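Local coordinates for protein maltose operon transcriptional repressor (Staphylococcus aureus subsp. aureus Mu50, PDB 3HCW) that probably represses transcription of the maltose operon; its C-terminal region has a periplasmic-binding-protein-like fold that in relatives binds the effector, at residues Tyr61-Gln66 with Asp70-Leu75; Phe227-Leu232 with Glu278-Lys283; Pro82-Leu87 with Asp103-Phe108; Ile116-Asn121 with Thr241-Lys246. All coordinates share one frame; numbering follows the deposited sequence.

Contact 1. Residues Tyr61-Gln66 with Asp70-Leu75; sequences YKMIKQ and DAFILL
The Phe72 ring projects from strand 71-74 into the angle between two side chains of helix 53-65, Met63 and Ile64. Met63 meets the CZ-CE1 side of the ring: its CB lies 3.8 Å from Phe72 CZ, and the chain then turns at chi3 (81°) to bring CE to 3.7 Å from Phe72 CE1. The sulfur sits at the ring edge, SD 5.4 Å from the ring centroid, a Met-aromatic contact. Ile64 CD1 comes in obliquely on Phe72 CE2, 3.5 Å away, and also nears CZ. This is the helix-on-sheet packing of a three-layer alpha/beta/alpha sandwich: helix 53-65 ends, a short turn follows, and strand 71-74 enters the sheet with Phe72 facing the helix the chain has just left. Backbone hydrogen bonds from Phe72 to Pro93 and Ile95 fix the strand beside strand 94-97, while Leu87 and Phe94 pack on the same ring. On the reverse side of the strand, Ala71 and Ile73 meet helix 247-263.

Contact 2. Residues Phe227-Leu232 with Glu278-Lys283; sequences FNDSYL and ELKIRK
The guanidinium of Arg282 presents its edge to the carboxylate of Asp229, while Lys280 CB lies over one of its faces, 4.1 Å from the plane and off-centre. The two flat groups are twisted 36° apart, yet the grip is end-on, through NH1 and NH2. Arg282 NH2 reaches Asp229 OD2 at 3.0 Å on the syn side, the straightest of the three bonds at 160°. The same nitrogen also meets Asp229 OD1 at 2.9 Å, and Arg282 NH1 comes to Asp229 OD1 at 2.8 Å from above the carboxylate plane. Asp229 OD1 thus takes two hydrogen bonds from the arginine, and Thr233 OG1 is a further partner; NH1 in turn also binds the backbone oxygen of Gln240. The extended Arg282 chain, straight from CG to NE, spans the distance to the aspartate. The Lys280 and Asp229 side chains cross at about a right angle, Lys280 CG 3.7 Å from Asp229 OD2, but Lys280 NZ turns to Asp244 and, more weakly, to Glu278. Just beyond, Ser230 OG accepts from Leu232 N at 3.1 Å, an N-cap for helix 231-234, whose Leu232 packs on Leu232 of the second subunit. This salt bridge fastens the loop leaving strand 222-227 to the chain just past strand 272-280, across the intervening strand 241-244, in the C-terminal lobe of a periplasmic-binding-protein-like fold.

Contact 3. Residues Pro82-Leu87 with Asp103-Phe108; sequences PIKQML and DIDHQF
Helix 82-89 and the loop joining strands 94-97 and 110-113 meet at the margin of the N-terminal lobe, where a single 3-10 turn, 104-106, carries the loop residues. Lys84 and Asp105 form the charged half of the contact. Lys84 CG stands opposite the backbone N (chi1 -173°), and a bend at chi3 turns NZ toward the carboxylate, the two side chains crossing at about a right angle. The result is a long salt bridge, Lys84 NZ lying 3.7 Å from Asp105 OD1 and almost equally far, 3.8 Å, from Asp105 OD2. In this alpha/beta lobe the loop leads from one parallel strand to the next, and Asp105 is anchored to its own surroundings: OD2 is hydrogen-bonded to His110 NE2 and OD1 to the backbone N of Thr101. Those bonds position the carboxylate that Lys84 faces. Beside the ion pair, Gln85 bends at chi2 and sets OE1 3.9 Å from Ile104 CD1, a looser contact nearer the solvent. On the inner side of the helix, Lys84 and Leu87 rest against Phe94 and Leu74, while Phe108 at the loop's end stacks on Phe94.

Contact 4. Residues Ile116-Asn121 with Thr241-Lys246; sequences ILASEN and TCIDIK
Ile243 leaves its strand with CB directed at helix 115-129, and its two branches divide the work against Ala118. From CB, the CG2 branch stands opposite the backbone N and meets Ala118 CB at 3.8 Å, methyl against methyl. The other branch starts at CG1, 3.7 Å from Ala118 O, and chi2 (-68°) folds its tip so that CD1 lies 3.4 Å from the same carbonyl oxygen. CD1 also grazes Asn121 CB at 4.4 Å, one helical turn further on. Ala118 has only a methyl group to place between helix and strand, and the backbones come close here, with Ala118 CA 6.7 Å from Ile243 CA. Phe227 and Thr277, from the neighbouring strands, also pack against Ile243. Asn121 is partly exposed, and its ND2 makes a weak hydrogen bond to a glycerol that probably came from the crystallisation liquor. Past Ile243 the strand ends in an Asx turn: Asp244 OD1 accepts from Lys246 N at 3.2 Å, from above the carboxylate plane, and Asp244 OD2 forms a salt bridge with Lys246 NZ at 2.7 Å. This turn leads directly into helix 247-263, for which Lys246 occupies the N-cap position. A helix laid over strand 241-244, an inner strand of the sheet, is the layered alpha/beta packing of the C-terminal lobe in the periplasmic-binding-protein-like fold.

From the N terminus, contact 1 comes first and closes the short turn between helix 53-65 and strand 71-74. Contact 3 follows in series, closing the loop that runs through strand 94-97; the two touch where Phe72 and Leu74 pack on helix 82-89, joining sheet and helix layers of the N-terminal lobe. Contact 4 then opens at helix 115-129 and spans 119 residues before it closes on strand 241-244. Contact 2 opens inside that span and closes after it, so the two cross; they meet where strands 241-244 and 272-280 pair, and both tie elements of the C-terminal lobe to its sheet. Contacts 1 and 2, with centres about 34 Å apart, lie on opposite sides of the chain's centre.

Contact 1. Residues Tyr61-Gln66 with Asp70-Leu75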
loop_
_atom_site.group_PDB
_atom_site.type_symbol
_atom_site.label_atom_id
_atom_site.label_comp_id
_atom_site.label_asym_id
_atom_site.label_seq_id
_atom_site.Cartn_x
_atom_site.Cartn_y
_atom_site.Cartn_z
ATOM N N TYR A 61 2.352 27.626 3.478
ATOM C CA TYR A 61 2.713 29.013 3.804
ATOM C C TYR A 61 3.505 29.119 5.109
ATOM O O TYR A 61 4.411 29.948 5.216
ATOM C CB TYR A 61 1.488 29.934 3.853
ATOM C CG TYR A 61 1.842 31.395 4.023
ATOM C CD1 TYR A 61 2.353 32.136 2.960
ATOM C CD2 TYR A 61 1.679 32.034 5.254
ATOM C CE1 TYR A 61 2.689 33.477 3.111
ATOM C CE2 TYR A 61 2.013 33.369 5.416
ATOM C CZ TYR A 61 2.514 34.088 4.341
ATOM O OH TYR A 61 2.844 35.417 4.495
ATOM N N LYS A 62 3.149 28.281 6.083
ATOM C CA LYS A 62 3.904 28.152 7.327
ATOM C C LYS A 62 5.346 27.746 7.030
ATOM O O LYS A 62 6.273 28.400 7.504
ATOM C CB LYS A 62 3.232 27.154 8.275
ATOM C CG LYS A 62 3.842 27.097 9.681
ATOM C CD LYS A 62 2.843 26.583 10.729
ATOM C CE LYS A 62 2.442 25.125 10.504
ATOM N NZ LYS A 62 3.538 24.166 10.831
ATOM N N MET A 63 5.523 26.703 6.212
ATOM C CA MET A 63 6.854 26.272 5.750
ATOM C C MET A 63 7.667 27.365 5.029
ATOM O O MET A 63 8.895 27.388 5.144
ATOM C CB MET A 63 6.754 25.017 4.878
ATOM C CG MET A 63 6.219 23.792 5.610
ATOM S SD MET A 63 5.574 22.502 4.520
ATOM C CE MET A 63 7.089 21.684 4.039
ATOM N N ILE A 64 6.993 28.262 4.301
ATOM C CA ILE A 64 7.669 29.407 3.665
ATOM C C ILE A 64 8.120 30.411 4.722
ATOM O O ILE A 64 9.312 30.721 4.834
ATOM C CB ILE A 64 6.772 30.223 2.660
ATOM C CG1 ILE A 64 5.821 29.350 1.820
ATOM C CG2 ILE A 64 7.638 31.166 1.796
ATOM C CD1 ILE A 64 6.457 28.364 0.882
ATOM N N LYS A 65 7.137 30.910 5.474
ATOM C CA LYS A 65 7.306 32.000 6.434
ATOM C C LYS A 65 8.256 31.670 7.588
ATOM O O LYS A 65 9.088 32.500 7.966
ATOM C CB LYS A 65 5.941 32.428 6.972
ATOM C CG LYS A 65 5.521 33.823 6.576
ATOM C CD LYS A 65 5.691 34.770 7.756
ATOM C CE LYS A 65 4.922 36.061 7.540
ATOM N NZ LYS A 65 4.385 36.596 8.822
ATOM N N GLN A 66 8.141 30.454 8.120
ATOM C CA GLN A 66 9.040 29.971 9.163
ATOM C C GLN A 66 10.379 29.480 8.609
ATOM O O GLN A 66 11.183 28.920 9.352
ATOM C CB GLN A 66 8.378 28.859 9.975
ATOM C CG GLN A 66 7.405 29.329 11.032
ATOM C CD GLN A 66 6.961 28.210 11.959
ATOM O OE1 GLN A 66 6.791 27.066 11.540
ATOM N NE2 GLN A 66 6.769 28.540 13.230
ATOM N N ASP A 70 14.342 24.516 2.046
ATOM C CA ASP A 70 15.094 25.233 1.014
ATOM C C ASP A 70 14.315 25.263 -0.293
ATOM O O ASP A 70 14.422 26.211 -1.069
ATOM C CB ASP A 70 16.481 24.597 0.811
ATOM C CG ASP A 70 17.359 24.684 2.064
ATOM O OD1 ASP A 70 18.456 24.082 2.074
ATOM O OD2 ASP A 70 16.953 25.353 3.040
ATOM N N ALA A 71 13.517 24.221 -0.521
ATOM C CA ALA A 71 12.785 24.068 -1.773
ATOM C C ALA A 71 11.629 23.087 -1.653
ATOM O O ALA A 71 11.457 22.415 -0.628
ATOM C CB ALA A 71 13.729 23.630 -2.874
ATOM N N PHE A 72 10.841 23.007 -2.722
ATOM C CA PHE A 72 9.643 22.184 -2.741
ATOM C C PHE A 72 9.589 21.271 -3.945
ATOM O O PHE A 72 10.214 21.529 -4.966
ATOM C CB PHE A 72 8.405 23.068 -2.736
ATOM C CG PHE A 72 8.074 23.628 -1.396
ATOM C CD1 PHE A 72 7.270 22.915 -0.524
ATOM C CD2 PHE A 72 8.575 24.864 -0.998
ATOM C CE1 PHE A 72 6.939 23.425 0.734
ATOM C CE2 PHE A 72 8.253 25.385 0.249
ATOM C CZ PHE A 72 7.424 24.664 1.119
ATOM N N ILE A 73 8.842 20.191 -3.812
ATOM C CA ILE A 73 8.495 19.355 -4.947
ATOM C C ILE A 73 6.985 19.171 -4.850
ATOM O O ILE A 73 6.508 18.543 -3.900
ATOM C CB ILE A 73 9.221 17.979 -4.903
ATOM C CG1 ILE A 73 10.750 18.144 -4.961
ATOM C CG2 ILE A 73 8.749 17.080 -6.034
ATOM C CD1 ILE A 73 11.511 16.824 -4.937
ATOM N N LEU A 74 6.238 19.764 -5.788
ATOM C CA LEU A 74 4.783 19.549 -5.870
ATOM C C LEU A 74 4.519 18.191 -6.498
ATOM O O LEU A 74 4.921 17.944 -7.635
ATOM C CB LEU A 74 4.095 20.622 -6.713
ATOM C CG LEU A 74 4.232 22.095 -6.329
ATOM C CD1 LEU A 74 3.377 22.939 -7.234
ATOM C CD2 LEU A 74 3.815 22.305 -4.911
ATOM N N LEU A 75 3.840 17.317 -5.762
ATOM C CA LEU A 75 3.600 15.944 -6.210
ATOM C C LEU A 75 2.327 15.773 -7.052
ATOM O O LEU A 75 1.804 14.666 -7.168
ATOM C CB LEU A 75 3.534 14.984 -5.029
ATOM C CG LEU A 75 4.708 14.511 -4.162
ATOM C CD1 LEU A 75 4.692 12.989 -4.138
ATOM C CD2 LEU A 75 6.036 14.978 -4.619
#

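Contact 2. Residues Phe227-Leu232 with Glu278-Lys283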
loop_
_atom_site.group_PDB
_atom_site.type_symbol
_atom_site.label_atom_id
_atom_site.label_comp_id
_atom_site.label_asym_id
_atom_site.label_seq_id
_atom_site.Cartn_x
_atom_site.Cartn_y
_atom_site.Cartn_z
ATOM N N PHE A 227 -3.787 1.723 -14.568
ATOM C CA PHE A 227 -2.481 2.376 -14.527
ATOM C C PHE A 227 -1.841 2.250 -13.155
ATOM O O PHE A 227 -2.542 2.051 -12.162
ATOM C CB PHE A 227 -2.597 3.860 -14.884
ATOM C CG PHE A 227 -3.135 4.117 -16.256
ATOM C CD1 PHE A 227 -2.274 4.414 -17.314
ATOM C CD2 PHE A 227 -4.510 4.086 -16.490
ATOM C CE1 PHE A 227 -2.792 4.667 -18.577
ATOM C CE2 PHE A 227 -5.027 4.346 -17.735
ATOM C CZ PHE A 227 -4.179 4.632 -18.774
ATOM N N ASN A 228 -0.572 2.505 -13.109
ATOM C CA ASN A 228 0.224 2.063 -12.037
ATOM C C ASN A 228 0.516 0.821 -11.387
ATOM O O ASN A 228 0.147 0.582 -10.286
ATOM C CB ASN A 228 0.823 3.190 -11.240
ATOM C CG ASN A 228 -0.027 3.582 -10.134
ATOM O OD1 ASN A 228 0.364 3.530 -8.969
ATOM N ND2 ASN A 228 -1.219 3.988 -10.470
ATOM N N ASP A 229 1.247 0.031 -12.118
ATOM C CA ASP A 229 1.570 -1.326 -11.691
ATOM C C ASP A 229 2.310 -1.330 -10.367
ATOM O O ASP A 229 3.254 -0.575 -10.175
ATOM C CB ASP A 229 2.437 -2.030 -12.736
ATOM C CG ASP A 229 2.605 -3.512 -12.450
ATOM O OD1 ASP A 229 1.620 -4.147 -12.024
ATOM O OD2 ASP A 229 3.718 -4.047 -12.646
ATOM N N SER A 230 1.837 -2.168 -9.455
ATOM C CA SER A 230 2.544 -2.486 -8.233
ATOM C C SER A 230 2.226 -3.938 -7.912
ATOM O O SER A 230 1.601 -4.643 -8.714
ATOM C CB SER A 230 2.066 -1.585 -7.090
ATOM O OG SER A 230 0.730 -1.908 -6.725
ATOM N N TYR A 231 2.626 -4.357 -6.719
ATOM C CA TYR A 231 2.321 -5.673 -6.193
ATOM C C TYR A 231 0.815 -5.914 -6.108
ATOM O O TYR A 231 0.366 -7.049 -6.235
ATOM C CB TYR A 231 2.995 -5.865 -4.822
ATOM C CG TYR A 231 2.949 -7.284 -4.299
ATOM C CD1 TYR A 231 3.556 -8.337 -5.000
ATOM C CD2 TYR A 231 2.304 -7.578 -3.103
ATOM C CE1 TYR A 231 3.510 -9.649 -4.518
ATOM C CE2 TYR A 231 2.255 -8.883 -2.608
ATOM C CZ TYR A 231 2.851 -9.911 -3.316
ATOM O OH TYR A 231 2.783 -11.194 -2.812
ATOM N N LEU A 232 0.045 -4.837 -5.951
ATOM C CA LEU A 232 -1.408 -4.925 -5.749
ATOM C C LEU A 232 -2.211 -5.294 -6.986
ATOM O O LEU A 232 -3.221 -5.978 -6.875
ATOM C CB LEU A 232 -1.946 -3.630 -5.136
ATOM C CG LEU A 232 -1.446 -3.320 -3.721
ATOM C CD1 LEU A 232 -1.940 -1.957 -3.270
ATOM C CD2 LEU A 232 -1.864 -4.413 -2.728
ATOM N N GLU A 278 5.744 1.276 -19.200
ATOM C CA GLU A 278 5.802 -0.079 -19.725
ATOM C C GLU A 278 4.514 -0.846 -19.439
ATOM O O GLU A 278 4.101 -0.985 -18.287
ATOM C CB GLU A 278 7.018 -0.815 -19.142
ATOM C CG GLU A 278 7.088 -2.286 -19.483
ATOM C CD GLU A 278 8.257 -3.006 -18.804
ATOM O OE1 GLU A 278 8.891 -2.424 -17.894
ATOM O OE2 GLU A 278 8.538 -4.169 -19.180
ATOM N N LEU A 279 3.887 -1.326 -20.504
ATOM C CA LEU A 279 2.774 -2.251 -20.410
ATOM C C LEU A 279 3.236 -3.594 -19.838
ATOM O O LEU A 279 4.224 -4.162 -20.300
ATOM C CB LEU A 279 2.131 -2.447 -21.793
ATOM C CG LEU A 279 0.999 -3.482 -21.926
ATOM C CD1 LEU A 279 -0.238 -3.034 -21.190
ATOM C CD2 LEU A 279 0.685 -3.744 -23.378
ATOM N N LYS A 280 2.529 -4.055 -18.808
ATOM C CA LYS A 280 2.691 -5.389 -18.228
ATOM C C LYS A 280 1.386 -6.152 -18.464
ATOM O O LYS A 280 0.366 -5.847 -17.835
ATOM C CB LYS A 280 2.955 -5.313 -16.713
ATOM C CG LYS A 280 4.158 -4.480 -16.262
ATOM C CD LYS A 280 5.419 -5.334 -16.134
ATOM C CE LYS A 280 6.468 -4.677 -15.242
ATOM N NZ LYS A 280 6.948 -3.371 -15.783
ATOM N N ILE A 281 1.419 -7.135 -19.366
ATOM C CA ILE A 281 0.238 -7.932 -19.716
ATOM C C ILE A 281 0.019 -9.048 -18.710
ATOM O O ILE A 281 0.935 -9.818 -18.410
ATOM C CB ILE A 281 0.352 -8.521 -21.133
ATOM C CG1 ILE A 281 0.602 -7.390 -22.143
ATOM C CG2 ILE A 281 -0.910 -9.330 -21.494
ATOM C CD1 ILE A 281 1.049 -7.862 -23.538
ATOM N N ARG A 282 -1.192 -9.116 -18.163
ATOM C CA ARG A 282 -1.538 -10.160 -17.198
ATOM C C ARG A 282 -2.856 -10.833 -17.602
ATOM O O ARG A 282 -3.352 -10.608 -18.704
ATOM C CB ARG A 282 -1.587 -9.588 -15.770
ATOM C CG ARG A 282 -0.250 -9.028 -15.262
ATOM C CD ARG A 282 -0.128 -9.076 -13.738
ATOM N NE ARG A 282 1.165 -8.531 -13.298
ATOM C CZ ARG A 282 1.402 -7.232 -13.098
ATOM N NH1 ARG A 282 0.431 -6.334 -13.271
ATOM N NH2 ARG A 282 2.608 -6.827 -12.729
ATOM N N LYS A 283 -3.426 -11.637 -16.705
ATOM C CA LYS A 283 -4.614 -12.452 -17.002
ATOM C C LYS A 283 -5.864 -11.638 -17.413
ATOM O O LYS A 283 -6.647 -12.084 -18.256
ATOM C CB LYS A 283 -4.899 -13.395 -15.811
ATOM C CG LYS A 283 -6.302 -14.037 -15.746
ATOM C CD LYS A 283 -6.532 -15.126 -16.809
ATOM C CE LYS A 283 -6.013 -16.483 -16.364
ATOM N NZ LYS A 283 -6.165 -17.505 -17.437
#

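Contact 3. Residues Pro82-Leu87 with Asp103-Phe108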
loop_
_atom_site.group_PDB
_atom_site.type_symbol
_atom_site.label_atom_id
_atom_site.label_comp_id
_atom_site.label_asym_id
_atom_site.label_seq_id
_atom_site.Cartn_x
_atom_site.Cartn_y
_atom_site.Cartn_z
ATOM N N PRO A 82 -3.278 27.236 -6.739
ATOM C CA PRO A 82 -2.997 28.410 -5.904
ATOM C C PRO A 82 -1.780 28.238 -4.993
ATOM O O PRO A 82 -1.185 29.231 -4.568
ATOM C CB PRO A 82 -4.274 28.565 -5.060
ATOM C CG PRO A 82 -5.280 27.624 -5.657
ATOM C CD PRO A 82 -4.487 26.533 -6.285
ATOM N N ILE A 83 -1.429 26.991 -4.687
ATOM C CA ILE A 83 -0.223 26.704 -3.915
ATOM C C ILE A 83 1.026 26.698 -4.822
ATOM O O ILE A 83 2.115 27.034 -4.370
ATOM C CB ILE A 83 -0.400 25.441 -2.991
ATOM C CG1 ILE A 83 0.784 25.248 -2.034
ATOM C CG2 ILE A 83 -0.659 24.209 -3.784
ATOM C CD1 ILE A 83 1.827 24.234 -2.494
ATOM N N LYS A 84 0.855 26.355 -6.100
ATOM C CA LYS A 84 1.891 26.602 -7.110
ATOM C C LYS A 84 2.071 28.112 -7.310
ATOM O O LYS A 84 3.193 28.580 -7.496
ATOM C CB LYS A 84 1.554 25.914 -8.441
ATOM C CG LYS A 84 2.663 25.987 -9.510
ATOM C CD LYS A 84 2.395 25.066 -10.703
ATOM C CE LYS A 84 1.345 25.634 -11.652
ATOM N NZ LYS A 84 0.934 24.643 -12.686
ATOM N N GLN A 85 0.964 28.860 -7.261
ATOM C CA GLN A 85 0.998 30.330 -7.282
ATOM C C GLN A 85 1.685 30.941 -6.058
ATOM O O GLN A 85 2.375 31.955 -6.175
ATOM C CB GLN A 85 -0.410 30.920 -7.430
ATOM C CG GLN A 85 -0.742 31.391 -8.842
ATOM C CD GLN A 85 0.261 32.404 -9.387
ATOM O OE1 GLN A 85 0.843 32.201 -10.456
ATOM N NE2 GLN A 85 0.470 33.497 -8.653
ATOM N N MET A 86 1.486 30.312 -4.898
ATOM C CA MET A 86 2.123 30.718 -3.640
ATOM C C MET A 86 3.650 30.681 -3.763
ATOM O O MET A 86 4.311 31.685 -3.503
ATOM C CB MET A 86 1.629 29.826 -2.488
ATOM C CG MET A 86 2.159 30.159 -1.087
ATOM S SD MET A 86 1.381 29.079 0.134
ATOM C CE MET A 86 -0.181 29.929 0.323
ATOM N N LEU A 87 4.190 29.542 -4.204
ATOM C CA LEU A 87 5.638 29.373 -4.397
ATOM C C LEU A 87 6.215 30.284 -5.478
ATOM O O LEU A 87 7.403 30.607 -5.449
ATOM C CB LEU A 87 5.982 27.922 -4.737
ATOM C CG LEU A 87 5.390 26.766 -3.932
ATOM C CD1 LEU A 87 5.759 25.460 -4.594
ATOM C CD2 LEU A 87 5.832 26.775 -2.478
ATOM N N ASP A 103 2.209 29.247 -19.686
ATOM C CA ASP A 103 3.377 30.003 -20.151
ATOM C C ASP A 103 4.493 30.097 -19.116
ATOM O O ASP A 103 5.660 29.896 -19.451
ATOM C CB ASP A 103 2.982 31.406 -20.622
ATOM C CG ASP A 103 3.287 31.637 -22.091
ATOM O OD1 ASP A 103 4.325 31.130 -22.577
ATOM O OD2 ASP A 103 2.498 32.342 -22.757
ATOM N N ILE A 104 4.139 30.391 -17.866
ATOM C CA ILE A 104 5.138 30.495 -16.788
ATOM C C ILE A 104 5.807 29.156 -16.447
ATOM O O ILE A 104 6.920 29.138 -15.926
ATOM C CB ILE A 104 4.577 31.168 -15.502
ATOM C CG1 ILE A 104 3.301 30.454 -15.022
ATOM C CG2 ILE A 104 4.364 32.665 -15.742
ATOM C CD1 ILE A 104 2.679 31.022 -13.746
ATOM N N ASP A 105 5.136 28.050 -16.778
ATOM C CA ASP A 105 5.660 26.698 -16.564
ATOM C C ASP A 105 6.946 26.389 -17.330
ATOM O O ASP A 105 7.646 25.433 -16.996
ATOM C CB ASP A 105 4.595 25.649 -16.886
ATOM C CG ASP A 105 3.669 25.389 -15.723
ATOM O OD1 ASP A 105 2.450 25.270 -15.954
ATOM O OD2 ASP A 105 4.156 25.293 -14.575
ATOM N N HIS A 106 7.250 27.205 -18.341
ATOM C CA HIS A 106 8.536 27.167 -19.045
ATOM C C HIS A 106 9.733 27.425 -18.116
ATOM O O HIS A 106 10.836 26.927 -18.356
ATOM C CB HIS A 106 8.546 28.189 -20.191
ATOM C CG HIS A 106 7.694 27.803 -21.364
ATOM N ND1 HIS A 106 7.879 26.633 -22.067
ATOM C CD2 HIS A 106 6.668 28.446 -21.970
ATOM C CE1 HIS A 106 6.994 26.562 -23.044
ATOM N NE2 HIS A 106 6.244 27.650 -23.006
ATOM N N GLN A 107 9.498 28.202 -17.057
ATOM C CA GLN A 107 10.526 28.548 -16.076
ATOM C C GLN A 107 10.819 27.417 -15.090
ATOM O O GLN A 107 11.908 27.360 -14.513
ATOM C CB GLN A 107 10.124 29.809 -15.290
ATOM C CG GLN A 107 9.770 31.033 -16.139
ATOM C CD GLN A 107 10.820 31.348 -17.193
ATOM O OE1 GLN A 107 10.543 31.307 -18.392
ATOM N NE2 GLN A 107 12.036 31.652 -16.749
ATOM N N PHE A 108 9.847 26.526 -14.897
ATOM C CA PHE A 108 9.897 25.540 -13.818
ATOM C C PHE A 108 9.986 24.105 -14.317
ATOM O O PHE A 108 9.175 23.679 -15.135
ATOM C CB PHE A 108 8.698 25.734 -12.888
ATOM C CG PHE A 108 8.571 27.142 -12.380
ATOM C CD1 PHE A 108 9.445 27.621 -11.403
ATOM C CD2 PHE A 108 7.612 28.005 -12.908
ATOM C CE1 PHE A 108 9.353 28.936 -10.945
ATOM C CE2 PHE A 108 7.510 29.324 -12.462
ATOM C CZ PHE A 108 8.378 29.792 -11.476
#

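Contact 4. Residues Ile116-Asn121 with Thr241-Lys246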
loop_
_atom_site.group_PDB
_atom_site.type_symbol
_atom_site.label_atom_id
_atom_site.label_comp_id
_atom_site.label_asym_id
_atom_site.label_seq_id
_atom_site.Cartn_x
_atom_site.Cartn_y
_atom_site.Cartn_z
ATOM N N ILE A 116 -0.608 10.442 -22.196
ATOM C CA ILE A 116 -1.357 10.163 -23.413
ATOM C C ILE A 116 -0.851 8.863 -24.065
ATOM O O ILE A 116 -1.629 7.953 -24.322
ATOM C CB ILE A 116 -1.341 11.354 -24.371
ATOM C CG1 ILE A 116 -2.011 12.563 -23.685
ATOM C CG2 ILE A 116 -2.029 10.978 -25.669
ATOM C CD1 ILE A 116 -2.093 13.836 -24.497
ATOM N N LEU A 117 0.453 8.760 -24.259
ATOM C CA LEU A 117 1.062 7.585 -24.868
ATOM C C LEU A 117 0.812 6.331 -24.029
ATOM O O LEU A 117 0.405 5.285 -24.567
ATOM C CB LEU A 117 2.570 7.829 -25.101
ATOM C CG LEU A 117 3.438 6.777 -25.794
ATOM C CD1 LEU A 117 2.825 6.312 -27.116
ATOM C CD2 LEU A 117 4.827 7.330 -26.018
ATOM N N ALA A 118 0.980 6.454 -22.710
ATOM C CA ALA A 118 0.734 5.336 -21.786
ATOM C C ALA A 118 -0.668 4.772 -21.976
ATOM O O ALA A 118 -0.832 3.546 -22.160
ATOM C CB ALA A 118 0.959 5.753 -20.339
ATOM N N SER A 119 -1.658 5.677 -21.987
ATOM C CA SER A 119 -3.052 5.276 -22.180
ATOM C C SER A 119 -3.320 4.729 -23.574
ATOM O O SER A 119 -4.058 3.744 -23.721
ATOM C CB SER A 119 -4.033 6.407 -21.836
ATOM O OG SER A 119 -3.673 7.630 -22.448
ATOM N N GLU A 120 -2.716 5.352 -24.589
ATOM C CA GLU A 120 -2.836 4.881 -25.956
ATOM C C GLU A 120 -2.279 3.472 -26.107
ATOM O O GLU A 120 -2.880 2.663 -26.787
ATOM C CB GLU A 120 -2.112 5.820 -26.907
ATOM C CG GLU A 120 -2.921 7.029 -27.236
ATOM C CD GLU A 120 -2.203 8.031 -28.085
ATOM O OE1 GLU A 120 -1.049 7.768 -28.502
ATOM O OE2 GLU A 120 -2.819 9.089 -28.331
ATOM N N ASN A 121 -1.132 3.205 -25.476
ATOM C CA ASN A 121 -0.545 1.874 -25.442
ATOM C C ASN A 121 -1.473 0.856 -24.794
ATOM O O ASN A 121 -1.632 -0.257 -25.303
ATOM C CB ASN A 121 0.794 1.883 -24.695
ATOM C CG ASN A 121 1.873 2.581 -25.460
ATOM O OD1 ASN A 121 1.785 2.722 -26.671
ATOM N ND2 ASN A 121 2.907 3.037 -24.754
ATOM N N THR A 241 -3.642 -6.474 -16.013
ATOM C CA THR A 241 -2.866 -5.813 -17.039
ATOM C C THR A 241 -2.816 -4.334 -16.686
ATOM O O THR A 241 -3.843 -3.718 -16.346
ATOM C CB THR A 241 -3.489 -6.054 -18.403
ATOM O OG1 THR A 241 -3.351 -7.443 -18.737
ATOM C CG2 THR A 241 -2.838 -5.220 -19.475
ATOM N N CYS A 242 -1.606 -3.784 -16.734
ATOM C CA CYS A 242 -1.412 -2.392 -16.368
ATOM C C CYS A 242 -0.153 -1.773 -16.922
ATOM O O CYS A 242 0.769 -2.454 -17.389
ATOM C CB CYS A 242 -1.487 -2.173 -14.848
ATOM S SG CYS A 242 -0.749 -3.452 -13.875
ATOM N N ILE A 243 -0.175 -0.447 -16.918
ATOM C CA ILE A 243 0.939 0.358 -17.338
ATOM C C ILE A 243 1.781 0.674 -16.107
ATOM O O ILE A 243 1.297 1.300 -15.155
ATOM C CB ILE A 243 0.458 1.681 -17.980
ATOM C CG1 ILE A 243 -0.425 1.416 -19.210
ATOM C CG2 ILE A 243 1.647 2.553 -18.338
ATOM C CD1 ILE A 243 0.323 0.808 -20.426
ATOM N N ASP A 244 3.036 0.230 -16.132
ATOM C CA ASP A 244 4.010 0.578 -15.104
ATOM C C ASP A 244 4.532 2.010 -15.352
ATOM O O ASP A 244 5.154 2.275 -16.363
ATOM C CB ASP A 244 5.148 -0.448 -15.143
ATOM C CG ASP A 244 6.194 -0.222 -14.069
ATOM O OD1 ASP A 244 6.012 0.662 -13.198
ATOM O OD2 ASP A 244 7.207 -0.954 -14.094
ATOM N N ILE A 245 4.289 2.929 -14.426
ATOM C CA ILE A 245 4.631 4.336 -14.675
ATOM C C ILE A 245 5.886 4.787 -13.920
ATOM O O ILE A 245 6.156 5.989 -13.797
ATOM C CB ILE A 245 3.427 5.285 -14.434
ATOM C CG1 ILE A 245 3.032 5.323 -12.956
ATOM C CG2 ILE A 245 2.249 4.879 -15.303
ATOM C CD1 ILE A 245 1.983 6.365 -12.628
ATOM N N LYS A 246 6.650 3.791 -13.450
ATOM C CA LYS A 246 7.943 3.960 -12.781
ATOM C C LYS A 246 7.967 5.069 -11.707
ATOM O O LYS A 246 8.720 6.045 -11.838
ATOM C CB LYS A 246 9.044 4.204 -13.824
ATOM C CG LYS A 246 8.918 3.394 -15.113
ATOM C CD LYS A 246 9.398 1.957 -14.937
ATOM C CE LYS A 246 9.070 1.135 -16.176
ATOM N NZ LYS A 246 9.123 -0.331 -15.897
#